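Local coordinates for protein alpha-glucosidase (Pseudoalteromonas sp. K8, PDB 5HQ4) that probably hydrolyses alpha-glucosidic linkages in carbohydrates as a calcium-dependent glycoside hydrolase of family 97, at residues 451-456 with 523-528. Numbering follows the deposited sequence.
Sequences WITREG and LYSPIQ. With CA (calcium ion), chain G.
Thr453 reaches Ser525 and Ile527 with different branches of its side chain, and following it outward from CB sorts the contact into a polar and an apolar half. Thr453 CB itself lies 3.5 Å from Ser525 OG. From there Thr453 OG1, turned anti to the backbone N (chi1 -166°), donates a hydrogen bond of 3.0 Å to Ser525 OG. The other branch, Thr453 CG2, lies 3.7 Å from Ile527 CG1, and the two side chains cross obliquely. Ser525 OG is thus an acceptor from Thr453 and also a donor, with Ser525 OG bonding to Ile527 O at 2.7 Å. It approaches that carbonyl well off the C=O direction (139°) and somewhat out of its plane. Donating once and accepting once, the hydroxyl links the two segments while bracing the turn into strand 527-529. With an alanine in place of Ser525, Thr453 OG1 and the Ile527 carbonyl would probably lose their common partner in a buried setting. Beside this polar link, Ile452 meets Ile527 at about a right angle, Ile452 CD1 to Ile527 CD1 at 3.8 Å, and Ile452 CB packs on Pro526 CG. The CG-CD edge of Pro526 comes against Ile452 O, with Pro526 CG 3.1 Å from that oxygen, which has no hydrogen-bonding partner in the model. Beyond the interface, Glu455 OE1 binds the calcium ion at 2.4 Å, a site completed by Glu154, Glu437, Glu461 and two waters. The contact brings together the two outermost strands of the seven-stranded parallel sheet, 451-454 and 527-529, which fits side-chain closure of a TIM-like barrel; strands 432-435 and 384-388 adjoin it through Asn434 and Gln384, the helix 413-428 flanks Trp451, and Trp70 lies against Pro526.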
loop_
_atom_site.group_PDB
_atom_site.type_symbol
_atom_site.label_atom_id
_atom_site.label_comp_id
_atom_site.label_asym_id
_atom_site.label_seq_id
_atom_site.Cartn_x
_atom_site.Cartn_y
_atom_site.Cartn_z
ATOM N N TRP A 451 -7.788 2.434 9.250
ATOM C CA TRP A 451 -6.414 2.329 8.747
ATOM C C TRP A 451 -6.463 2.646 7.254
ATOM O O TRP A 451 -6.502 1.765 6.397
ATOM C CB TRP A 451 -5.823 0.944 9.014
ATOM C CG TRP A 451 -4.306 0.967 9.130
ATOM C CD1 TRP A 451 -3.480 1.997 8.789
ATOM C CD2 TRP A 451 -3.465 -0.063 9.658
ATOM N NE1 TRP A 451 -2.173 1.676 9.074
ATOM C CE2 TRP A 451 -2.138 0.413 9.608
ATOM C CE3 TRP A 451 -3.707 -1.337 10.188
ATOM C CZ2 TRP A 451 -1.051 -0.344 10.049
ATOM C CZ3 TRP A 451 -2.626 -2.088 10.636
ATOM C CH2 TRP A 451 -1.314 -1.584 10.566
ATOM N N ILE A 452 -6.462 3.942 6.939
ATOM C CA ILE A 452 -6.945 4.341 5.620
ATOM C C ILE A 452 -5.871 4.240 4.546
ATOM O O ILE A 452 -6.186 3.915 3.394
ATOM C CB ILE A 452 -7.563 5.752 5.668
ATOM C CG1 ILE A 452 -6.603 6.774 6.279
ATOM C CG2 ILE A 452 -8.853 5.699 6.446
ATOM C CD1 ILE A 452 -7.142 8.204 6.247
ATOM N N THR A 453 -4.603 4.472 4.878
ATOM C CA THR A 453 -3.568 4.429 3.854
ATOM C C THR A 453 -2.203 4.328 4.533
ATOM O O THR A 453 -2.092 4.365 5.762
ATOM C CB THR A 453 -3.675 5.654 2.932
ATOM O OG1 THR A 453 -2.885 5.440 1.751
ATOM C CG2 THR A 453 -3.218 6.927 3.659
ATOM N N ARG A 454 -1.160 4.174 3.719
ATOM C CA ARG A 454 0.206 4.116 4.228
ATOM C C ARG A 454 1.166 4.435 3.094
ATOM O O ARG A 454 0.783 4.506 1.926
ATOM C CB ARG A 454 0.533 2.742 4.834
ATOM C CG ARG A 454 0.806 1.635 3.797
ATOM C CD ARG A 454 0.640 0.236 4.444
ATOM N NE ARG A 454 -0.722 0.076 4.960
ATOM C CZ ARG A 454 -1.057 -0.610 6.052
ATOM N NH1 ARG A 454 -0.131 -1.226 6.784
ATOM N NH2 ARG A 454 -2.336 -0.673 6.416
ATOM N N GLU A 455 2.433 4.607 3.452
ATOM C CA GLU A 455 3.459 4.812 2.443
ATOM C C GLU A 455 4.100 3.467 2.114
ATOM O O GLU A 455 3.537 2.692 1.331
ATOM C CB GLU A 455 4.478 5.848 2.938
ATOM C CG GLU A 455 5.426 6.363 1.877
ATOM C CD GLU A 455 6.296 7.477 2.427
ATOM O OE1 GLU A 455 7.035 7.217 3.396
ATOM O OE2 GLU A 455 6.206 8.618 1.924
ATOM N N GLY A 456 5.251 3.150 2.705
ATOM C CA GLY A 456 5.802 1.811 2.484
ATOM C C GLY A 456 6.292 1.559 1.072
ATOM O O GLY A 456 6.156 0.437 0.550
ATOM N N LEU A 523 -3.003 5.806 -8.883
ATOM C CA LEU A 523 -2.584 5.298 -7.575
ATOM C C LEU A 523 -3.724 5.497 -6.586
ATOM O O LEU A 523 -3.990 6.626 -6.166
ATOM C CB LEU A 523 -1.314 6.001 -7.084
ATOM C CG LEU A 523 -0.042 5.855 -7.927
ATOM C CD1 LEU A 523 1.106 6.670 -7.322
ATOM C CD2 LEU A 523 0.371 4.385 -8.094
ATOM N N TYR A 524 -4.402 4.405 -6.219
ATOM C CA TYR A 524 -5.544 4.516 -5.316
ATOM C C TYR A 524 -5.102 4.893 -3.896
ATOM O O TYR A 524 -4.154 4.314 -3.346
ATOM C CB TYR A 524 -6.338 3.202 -5.274
ATOM C CG TYR A 524 -7.370 3.273 -4.180
ATOM C CD1 TYR A 524 -8.377 4.238 -4.223
ATOM C CD2 TYR A 524 -7.307 2.426 -3.075
ATOM C CE1 TYR A 524 -9.303 4.350 -3.202
ATOM C CE2 TYR A 524 -8.223 2.530 -2.052
ATOM C CZ TYR A 524 -9.226 3.483 -2.128
ATOM O OH TYR A 524 -10.123 3.580 -1.105
ATOM N N SER A 525 -5.811 5.860 -3.297
ATOM C CA SER A 525 -5.761 6.107 -1.856
ATOM C C SER A 525 -7.042 6.819 -1.447
ATOM O O SER A 525 -7.504 7.700 -2.192
ATOM C CB SER A 525 -4.534 6.948 -1.476
ATOM O OG SER A 525 -4.457 7.156 -0.074
ATOM N N PRO A 526 -7.649 6.476 -0.304
ATOM C CA PRO A 526 -8.861 7.208 0.120
ATOM C C PRO A 526 -8.577 8.652 0.474
ATOM O O PRO A 526 -9.493 9.478 0.436
ATOM C CB PRO A 526 -9.347 6.421 1.347
ATOM C CG PRO A 526 -8.105 5.783 1.882
ATOM C CD PRO A 526 -7.263 5.445 0.676
ATOM N N ILE A 527 -7.341 8.991 0.826
ATOM C CA ILE A 527 -6.945 10.386 0.962
ATOM C C ILE A 527 -5.823 10.649 -0.027
ATOM O O ILE A 527 -4.894 9.847 -0.155
ATOM C CB ILE A 527 -6.526 10.755 2.398
ATOM C CG1 ILE A 527 -5.407 9.838 2.906
ATOM C CG2 ILE A 527 -7.744 10.730 3.322
ATOM C CD1 ILE A 527 -4.773 10.331 4.237
ATOM N N GLN A 528 -5.938 11.749 -0.755
ATOM C CA GLN A 528 -4.972 12.123 -1.770
ATOM C C GLN A 528 -4.496 13.525 -1.446
ATOM O O GLN A 528 -5.315 14.425 -1.252
ATOM C CB GLN A 528 -5.590 12.090 -3.172
ATOM C CG GLN A 528 -5.993 10.683 -3.675
ATOM C CD GLN A 528 -4.816 9.878 -4.203
ATOM O OE1 GLN A 528 -3.657 10.140 -3.869
ATOM N NE2 GLN A 528 -5.111 8.884 -5.026
HETATM CA CA CA G . 9.066 8.182 4.166
HETATM O O HOH W 1 11.426 8.034 4.504
HETATM O O HOH W 2 7.435 9.753 4.928
#